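Local coordinates for tRNA threonylcarbamoyladenosine biosynthesis protein TsaB (Pseudomonas aeruginosa, PDB 5BR9) that probably takes part in forming the threonylcarbamoyladenosine modification of tRNA, as a TsaD-related protein with an actin-like ATPase fold, at residues Leu15-Glu20 / Arg81-Val86; Arg72-Phe77 / Ala122-Arg127; Leu99-Leu104 / Glu197-Leu202. All coordinates share one frame; numbering follows the deposited sequence.

Contact 1 of 3, residues Leu15-Glu20 / Arg81-Val86; sequences LDTSTE and RIAIGV
Ala83 is where helix 77-94 meets the end of strand 12-16, its methyl group touched by Thr17 and Leu15. Coming along the helix, Ile82 is directed to the same side and adds slight cover. Ala83 itself follows, with CB only 3.2 Å from Thr17 OG1. That hydroxyl sits between the backbone N and the carbonyl carbon (chi1 55°), which turns it onto the helix, where it hydrogen-bonds Gly79 O one turn earlier. The same methyl meets Leu15 CD1 at 3.9 Å. Strand 12-16 is the middle strand of a 3-2-1-4-5 mixed sheet, the hallmark of the actin-like ATPase fold, and the turn leaving it probably corresponds to a phosphate-binding turn in nucleotide-binding relatives. An Asx turn shapes it here: Asp16 OD2 takes Ser18 N at 3.1 Å from above the carboxylate plane, and Ser18 OG at 2.8 Å on its syn lone pair. Further on, Ile84 points away from the strand and packs on Ile82 of the second subunit. Val86, one turn past Ala83, faces the strand side again and packs on Leu48 of helix 43-58, whose Leu47 also touches Leu15 and Thr17.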
loop_
_atom_site.group_PDB
_atom_site.type_symbol
_atom_site.label_atom_id
_atom_site.label_comp_id
_atom_site.label_asym_id
_atom_site.label_seq_id
_atom_site.Cartn_x
_atom_site.Cartn_y
_atom_site.Cartn_z
ATOM N N LEU A 15 -8.335 -9.462 6.901
ATOM C CA LEU A 15 -7.652 -9.810 5.663
ATOM C C LEU A 15 -6.148 -10.039 5.859
ATOM O O LEU A 15 -5.505 -9.393 6.695
ATOM C CB LEU A 15 -7.926 -8.776 4.590
ATOM C CG LEU A 15 -7.500 -7.341 4.737
ATOM C CD1 LEU A 15 -6.043 -7.220 4.293
ATOM C CD2 LEU A 15 -8.443 -6.515 3.853
ATOM N N ASP A 16 -5.593 -10.974 5.094
ATOM C CA ASP A 16 -4.168 -11.203 5.148
ATOM C C ASP A 16 -3.579 -11.407 3.749
ATOM O O ASP A 16 -4.074 -12.207 2.961
ATOM C CB ASP A 16 -3.855 -12.405 6.032
ATOM C CG ASP A 16 -2.397 -12.432 6.451
ATOM O OD1 ASP A 16 -2.097 -11.928 7.550
ATOM O OD2 ASP A 16 -1.548 -12.913 5.676
ATOM N N THR A 17 -2.512 -10.672 3.464
ATOM C CA THR A 17 -1.813 -10.737 2.186
ATOM C C THR A 17 -0.312 -10.808 2.381
ATOM O O THR A 17 0.451 -10.432 1.499
ATOM C CB THR A 17 -2.121 -9.499 1.316
ATOM O OG1 THR A 17 -1.797 -8.319 2.062
ATOM C CG2 THR A 17 -3.584 -9.448 0.939
ATOM N N SER A 18 0.109 -11.306 3.533
ATOM C CA SER A 18 1.532 -11.314 3.894
ATOM C C SER A 18 2.305 -12.412 3.164
ATOM O O SER A 18 3.543 -12.460 3.213
ATOM C CB SER A 18 1.696 -11.458 5.415
ATOM O OG SER A 18 1.247 -12.727 5.871
ATOM N N THR A 19 1.580 -13.363 2.590
ATOM C CA THR A 19 2.225 -14.480 1.907
ATOM C C THR A 19 1.699 -14.595 0.499
ATOM O O THR A 19 0.959 -13.727 0.054
ATOM C CB THR A 19 1.996 -15.831 2.657
ATOM O OG1 THR A 19 0.604 -16.182 2.623
ATOM C CG2 THR A 19 2.461 -15.737 4.097
ATOM N N GLU A 20 2.065 -15.681 -0.180
ATOM C CA GLU A 20 1.517 -16.006 -1.496
ATOM C C GLU A 20 0.014 -16.322 -1.378
ATOM O O GLU A 20 -0.711 -16.354 -2.376
ATOM C CB GLU A 20 2.271 -17.186 -2.119
ATOM C CG GLU A 20 2.037 -18.517 -1.407
ATOM C CD GLU A 20 2.802 -19.678 -2.034
ATOM O OE1 GLU A 20 2.987 -20.704 -1.341
ATOM O OE2 GLU A 20 3.220 -19.566 -3.212
ATOM N N ARG A 81 2.588 -4.346 2.692
ATOM C CA ARG A 81 2.371 -2.939 2.358
ATOM C C ARG A 81 1.036 -2.708 1.668
ATOM O O ARG A 81 0.375 -1.706 1.914
ATOM C CB ARG A 81 3.515 -2.416 1.493
ATOM C CG ARG A 81 4.735 -2.082 2.325
ATOM C CD ARG A 81 6.035 -2.088 1.554
ATOM N NE ARG A 81 7.136 -2.391 2.468
ATOM C CZ ARG A 81 7.715 -1.499 3.271
ATOM N NH1 ARG A 81 8.700 -1.878 4.076
ATOM N NH2 ARG A 81 7.312 -0.231 3.267
ATOM N N ILE A 82 0.638 -3.644 0.815
ATOM C CA ILE A 82 -0.679 -3.596 0.200
ATOM C C ILE A 82 -1.780 -3.663 1.261
ATOM O O ILE A 82 -2.707 -2.848 1.257
ATOM C CB ILE A 82 -0.835 -4.725 -0.831
ATOM C CG1 ILE A 82 0.066 -4.471 -2.039
ATOM C CG2 ILE A 82 -2.283 -4.867 -1.273
ATOM C CD1 ILE A 82 0.400 -5.751 -2.814
ATOM N N ALA A 83 -1.688 -4.635 2.165
ATOM C CA ALA A 83 -2.678 -4.745 3.234
ATOM C C ALA A 83 -2.753 -3.444 4.020
ATOM O O ALA A 83 -3.846 -2.932 4.259
ATOM C CB ALA A 83 -2.356 -5.924 4.173
ATOM N N ILE A 84 -1.594 -2.897 4.392
ATOM C CA ILE A 84 -1.561 -1.680 5.195
ATOM C C ILE A 84 -2.345 -0.536 4.527
ATOM O O ILE A 84 -3.254 0.048 5.140
ATOM C CB ILE A 84 -0.121 -1.264 5.491
ATOM C CG1 ILE A 84 0.508 -2.247 6.472
ATOM C CG2 ILE A 84 -0.080 0.149 6.051
ATOM C CD1 ILE A 84 1.997 -2.055 6.690
ATOM N N GLY A 85 -2.013 -0.231 3.274
ATOM C CA GLY A 85 -2.681 0.836 2.546
ATOM C C GLY A 85 -4.177 0.659 2.351
ATOM O O GLY A 85 -4.982 1.556 2.646
ATOM N N VAL A 86 -4.562 -0.511 1.868
ATOM C CA VAL A 86 -5.961 -0.773 1.592
ATOM C C VAL A 86 -6.798 -0.688 2.875
ATOM O O VAL A 86 -7.856 -0.054 2.893
ATOM C CB VAL A 86 -6.123 -2.140 0.894
ATOM C CG1 VAL A 86 -7.595 -2.536 0.801
ATOM C CG2 VAL A 86 -5.474 -2.094 -0.494
#

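Contact 2 of 3, residues Arg72-Phe77 / Ala122-Arg127; sequences RGPGAF and AAIDAR
Ile124, near the end of strand 119-125, carries this contact by reaching across to Pro74 and Gly75 in the loop that follows strand 67-71. Its CB already faces that loop, and the two branches leave it for different targets. The CG2 branch lies over the peptide joining the two loop residues, 4.2 Å from Pro74 O and 4.4 Å from Gly75 CA. The other branch runs through CG1, which is anti to the carbonyl carbon (chi1 -66°), and continues extended (chi2 173°) to CD1. There the tip meets Pro74 O at 3.6 Å, while the proline ring approaches it through CG, 4.4 Å from CD1. A cis peptide before Pro74 helps set how the ring and its carbonyl are presented to the isoleucine. Leu104 and Leu107 of helix 103-115 also pack on Ile124, and Pro74 touches both Leu104 and Tyr132. The actin-like fold is built of two related halves; strand 119-125 is the middle strand of the second sheet, as strand 12-16 is of the first, and the contact spans from one half to the other. No hydrogen bond crosses here: methyl groups lie against a carbonyl oxygen and a proline ring, and the fit between the halves at this point rests on shape and dispersion, without the directional grip of a polar pair.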
loop_
_atom_site.group_PDB
_atom_site.type_symbol
_atom_site.label_atom_id
_atom_site.label_comp_id
_atom_site.label_asym_id
_atom_site.label_seq_id
_atom_site.Cartn_x
_atom_site.Cartn_y
_atom_site.Cartn_z
ATOM N N ARG A 72 0.017 -7.642 9.990
ATOM C CA ARG A 72 0.983 -6.564 9.776
ATOM C C ARG A 72 2.386 -7.101 9.504
ATOM O O ARG A 72 3.372 -6.381 9.623
ATOM C CB ARG A 72 1.000 -5.621 10.985
ATOM C CG ARG A 72 1.144 -6.318 12.344
ATOM C CD ARG A 72 2.600 -6.494 12.764
ATOM N NE ARG A 72 2.718 -6.755 14.197
ATOM C CZ ARG A 72 3.630 -7.560 14.738
ATOM N NH1 ARG A 72 4.492 -8.203 13.961
ATOM N NH2 ARG A 72 3.672 -7.732 16.059
ATOM N N GLY A 73 2.471 -8.368 9.129
ATOM C CA GLY A 73 3.752 -9.012 8.958
ATOM C C GLY A 73 4.150 -9.692 10.260
ATOM O O GLY A 73 3.380 -9.691 11.226
ATOM N N PRO A 74 5.358 -10.256 10.308
ATOM C CA PRO A 74 6.317 -10.224 9.203
ATOM C C PRO A 74 5.952 -11.170 8.059
ATOM O O PRO A 74 5.108 -12.048 8.227
ATOM C CB PRO A 74 7.617 -10.648 9.877
ATOM C CG PRO A 74 7.171 -11.549 10.997
ATOM C CD PRO A 74 5.886 -10.977 11.483
ATOM N N GLY A 75 6.598 -10.984 6.911
ATOM C CA GLY A 75 6.282 -11.731 5.705
ATOM C C GLY A 75 6.834 -11.007 4.493
ATOM O O GLY A 75 7.898 -10.403 4.571
ATOM N N ALA A 76 6.139 -11.104 3.365
ATOM C CA ALA A 76 6.532 -10.404 2.138
ATOM C C ALA A 76 6.342 -8.885 2.232
ATOM O O ALA A 76 5.280 -8.403 2.640
ATOM C CB ALA A 76 5.757 -10.958 0.942
ATOM N N PHE A 77 7.379 -8.156 1.826
ATOM C CA PHE A 77 7.398 -6.691 1.805
ATOM C C PHE A 77 6.180 -6.101 1.105
ATOM O O PHE A 77 5.401 -5.352 1.701
ATOM C CB PHE A 77 8.679 -6.182 1.112
ATOM N N ALA A 122 6.390 -20.031 16.490
ATOM C CA ALA A 122 6.159 -19.599 15.122
ATOM C C ALA A 122 7.446 -19.037 14.526
ATOM O O ALA A 122 8.140 -18.250 15.158
ATOM C CB ALA A 122 5.044 -18.579 15.075
ATOM N N ALA A 123 7.772 -19.471 13.318
ATOM C CA ALA A 123 8.956 -18.987 12.628
ATOM C C ALA A 123 8.631 -18.751 11.170
ATOM O O ALA A 123 8.149 -19.651 10.489
ATOM C CB ALA A 123 10.134 -19.987 12.760
ATOM N N ILE A 124 8.903 -17.532 10.711
ATOM C CA ILE A 124 8.673 -17.122 9.332
ATOM C C ILE A 124 10.002 -16.725 8.719
ATOM O O ILE A 124 10.756 -15.946 9.303
ATOM C CB ILE A 124 7.649 -15.960 9.255
ATOM C CG1 ILE A 124 6.265 -16.435 9.716
ATOM C CG2 ILE A 124 7.607 -15.383 7.847
ATOM C CD1 ILE A 124 5.237 -15.314 9.845
ATOM N N ASP A 125 10.275 -17.236 7.529
ATOM C CA ASP A 125 11.527 -16.960 6.861
ATOM C C ASP A 125 11.671 -15.462 6.669
ATOM O O ASP A 125 10.732 -14.796 6.274
ATOM C CB ASP A 125 11.604 -17.645 5.498
ATOM C CG ASP A 125 13.004 -17.613 4.924
ATOM O OD1 ASP A 125 13.177 -17.801 3.709
ATOM O OD2 ASP A 125 13.942 -17.345 5.693
ATOM N N ALA A 126 12.833 -14.933 7.024
ATOM C CA ALA A 126 13.153 -13.532 6.774
ATOM C C ALA A 126 14.211 -13.491 5.695
ATOM O O ALA A 126 14.753 -14.525 5.298
ATOM C CB ALA A 126 13.645 -12.835 8.046
ATOM N N ARG A 127 14.507 -12.307 5.198
ATOM C CA ARG A 127 15.595 -12.203 4.234
ATOM C C ARG A 127 16.936 -12.437 4.944
ATOM O O ARG A 127 17.045 -12.300 6.169
ATOM C CB ARG A 127 15.570 -10.832 3.550
#

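Contact 3 of 3, residues Leu99-Leu104 / Glu197-Leu202; sequences LAVSDL and EDLLSL
The last residues of strand 98-101, outermost of its sheet within this chain, run past helix 196-208, with the backbones nearest at Val101 and Leu199, whose CA atoms are 7.1 Å apart. Val101 faces the helix and, of residues 99-104, is the one that touches residues 197-202, receiving two leucines three positions apart, hence from neighbouring turns of the same helical face. Leu199 begins obliquely to the strand, but with CG anti to the backbone N (chi1 165°) its branch swings round until CD1 presses on the valine. This methyl settles at the fork of the side chain, 3.5 Å from Val101 CB, and touches both arms, CG2 at 3.7 Å and CG1 at 3.8 Å. Leu202 meets CG1 alone: its CD1 lies 4.0 Å from Val101 CG1, and its CB is just as near to that methyl. Val101 CG1 thus touches both leucines, which come at it roughly at a right angle, in an entirely apolar contact with no hydrogen bond across it. Directly after the strand the chain turns into helix 103-115. Ser102 is its N-cap, with OG accepting from Leu104 N at 3.0 Å, though the bond is bent (131°) and weak; the same OG also hydrogen-bonds Glu149 OE2. Helix 196-208, coming from the C-terminal part of the chain, lies against the first sheet of the actin-like fold, on the face opposite helix 77-94. It reaches beyond that outer strand to the middle one, where Leu199 and Leu200 touch Ala14 of strand 12-16. Helix 103-115 packs beside it, with Ile106 against Leu199, Ala105 and Gln109 against Leu202, and a salt bridge from Asp198 to Arg113.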
loop_
_atom_site.group_PDB
_atom_site.type_symbol
_atom_site.label_atom_id
_atom_site.label_comp_id
_atom_site.label_asym_id
_atom_site.label_seq_id
_atom_site.Cartn_x
_atom_site.Cartn_y
_atom_site.Cartn_z
ATOM N N LEU A 99 -7.076 -2.873 13.309
ATOM C CA LEU A 99 -6.415 -3.775 14.237
ATOM C C LEU A 99 -5.220 -4.457 13.568
ATOM O O LEU A 99 -5.389 -5.349 12.740
ATOM C CB LEU A 99 -7.406 -4.835 14.726
ATOM C CG LEU A 99 -8.566 -4.345 15.589
ATOM C CD1 LEU A 99 -9.699 -5.356 15.635
ATOM C CD2 LEU A 99 -8.049 -4.093 16.987
ATOM N N ALA A 100 -4.013 -4.040 13.929
ATOM C CA ALA A 100 -2.808 -4.663 13.404
ATOM C C ALA A 100 -2.513 -5.938 14.214
ATOM O O ALA A 100 -2.472 -5.912 15.433
ATOM C CB ALA A 100 -1.644 -3.700 13.467
ATOM N N VAL A 101 -2.342 -7.063 13.530
ATOM C CA VAL A 101 -2.125 -8.334 14.195
ATOM C C VAL A 101 -0.915 -9.033 13.589
ATOM O O VAL A 101 -0.750 -9.098 12.360
ATOM C CB VAL A 101 -3.372 -9.235 14.103
ATOM C CG1 VAL A 101 -3.101 -10.589 14.721
ATOM C CG2 VAL A 101 -4.571 -8.575 14.763
ATOM N N SER A 102 -0.069 -9.559 14.463
ATOM C CA SER A 102 1.129 -10.233 14.032
ATOM C C SER A 102 0.839 -11.501 13.259
ATOM O O SER A 102 0.042 -12.323 13.682
ATOM C CB SER A 102 2.012 -10.573 15.244
ATOM O OG SER A 102 3.019 -11.471 14.846
ATOM N N ASP A 103 1.551 -11.696 12.154
ATOM C CA ASP A 103 1.431 -12.930 11.411
ATOM C C ASP A 103 2.024 -14.145 12.128
ATOM O O ASP A 103 1.620 -15.274 11.855
ATOM C CB ASP A 103 2.052 -12.766 10.032
ATOM C CG ASP A 103 1.079 -12.098 9.057
ATOM O OD1 ASP A 103 1.224 -10.903 8.761
ATOM O OD2 ASP A 103 0.156 -12.787 8.585
ATOM N N LEU A 104 2.961 -13.923 13.049
ATOM C CA LEU A 104 3.462 -15.018 13.896
ATOM C C LEU A 104 2.337 -15.502 14.831
ATOM O O LEU A 104 2.114 -16.712 14.981
ATOM C CB LEU A 104 4.705 -14.556 14.704
ATOM C CG LEU A 104 5.968 -14.265 13.863
ATOM C CD1 LEU A 104 6.989 -13.432 14.613
ATOM C CD2 LEU A 104 6.629 -15.559 13.351
ATOM N N GLU A 197 -9.037 -16.527 8.805
ATOM C CA GLU A 197 -9.929 -17.110 9.815
ATOM C C GLU A 197 -9.331 -17.007 11.226
ATOM O O GLU A 197 -10.024 -16.705 12.203
ATOM C CB GLU A 197 -10.240 -18.566 9.488
ATOM C CG GLU A 197 -11.054 -19.252 10.573
ATOM C CD GLU A 197 -11.435 -20.679 10.233
ATOM O OE1 GLU A 197 -11.055 -21.170 9.149
ATOM O OE2 GLU A 197 -12.124 -21.309 11.060
ATOM N N ASP A 198 -8.033 -17.256 11.331
ATOM C CA ASP A 198 -7.368 -17.209 12.629
ATOM C C ASP A 198 -6.982 -15.775 12.995
ATOM O O ASP A 198 -6.958 -15.414 14.180
ATOM C CB ASP A 198 -6.167 -18.150 12.618
ATOM C CG ASP A 198 -6.565 -19.555 12.197
ATOM O OD1 ASP A 198 -7.282 -20.232 12.977
ATOM O OD2 ASP A 198 -6.208 -19.965 11.071
ATOM N N LEU A 199 -6.728 -14.956 11.975
ATOM C CA LEU A 199 -6.593 -13.512 12.175
ATOM C C LEU A 199 -7.872 -12.959 12.798
ATOM O O LEU A 199 -7.827 -12.155 13.726
ATOM C CB LEU A 199 -6.309 -12.807 10.851
ATOM C CG LEU A 199 -6.477 -11.282 10.818
ATOM C CD1 LEU A 199 -5.537 -10.638 11.789
ATOM C CD2 LEU A 199 -6.187 -10.772 9.413
ATOM N N LEU A 200 -9.009 -13.423 12.285
ATOM C CA LEU A 200 -10.328 -13.022 12.774
ATOM C C LEU A 200 -10.518 -13.392 14.252
ATOM O O LEU A 200 -10.995 -12.578 15.041
ATOM C CB LEU A 200 -11.420 -13.660 11.907
ATOM C CG LEU A 200 -12.854 -13.221 12.179
ATOM C CD1 LEU A 200 -13.040 -11.730 11.920
ATOM C CD2 LEU A 200 -13.821 -14.039 11.318
ATOM N N SER A 201 -10.112 -14.597 14.639
ATOM C CA SER A 201 -10.133 -14.988 16.055
ATOM C C SER A 201 -9.351 -14.002 16.928
ATOM O O SER A 201 -9.866 -13.487 17.940
ATOM C CB SER A 201 -9.552 -16.391 16.235
ATOM O OG SER A 201 -10.293 -17.331 15.477
ATOM N N LEU A 202 -8.120 -13.719 16.518
ATOM C CA LEU A 202 -7.242 -12.807 17.260
ATOM C C LEU A 202 -7.821 -11.381 17.313
ATOM O O LEU A 202 -7.790 -10.737 18.367
ATOM C CB LEU A 202 -5.829 -12.813 16.637
ATOM C CG LEU A 202 -5.103 -14.155 16.841
ATOM C CD1 LEU A 202 -3.778 -14.280 16.044
ATOM C CD2 LEU A 202 -4.838 -14.368 18.326
#

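Overall arrangement
From the N terminus, the chain leaves strand 12-16, passes helix 43-58 and strand 67-71, and closes contact 1 when helix 77-94 returns to that first strand. The loop 72-77 opens contact 2 inside this span, and strand 119-125 closes it later, so contacts 1 and 2 cross. Contact 3 starts at strand 98-101, within contact 2, and closes only at helix 196-208; it crosses contact 2 and follows contact 1 in series. Contacts 1 and 3 fasten helices to opposite faces of the first sheet, while contact 2 joins the two halves. Probable hydrogen bonds from Gly73 N to Asp103 OD1 and from Ala76 N to Ser18 O link all three.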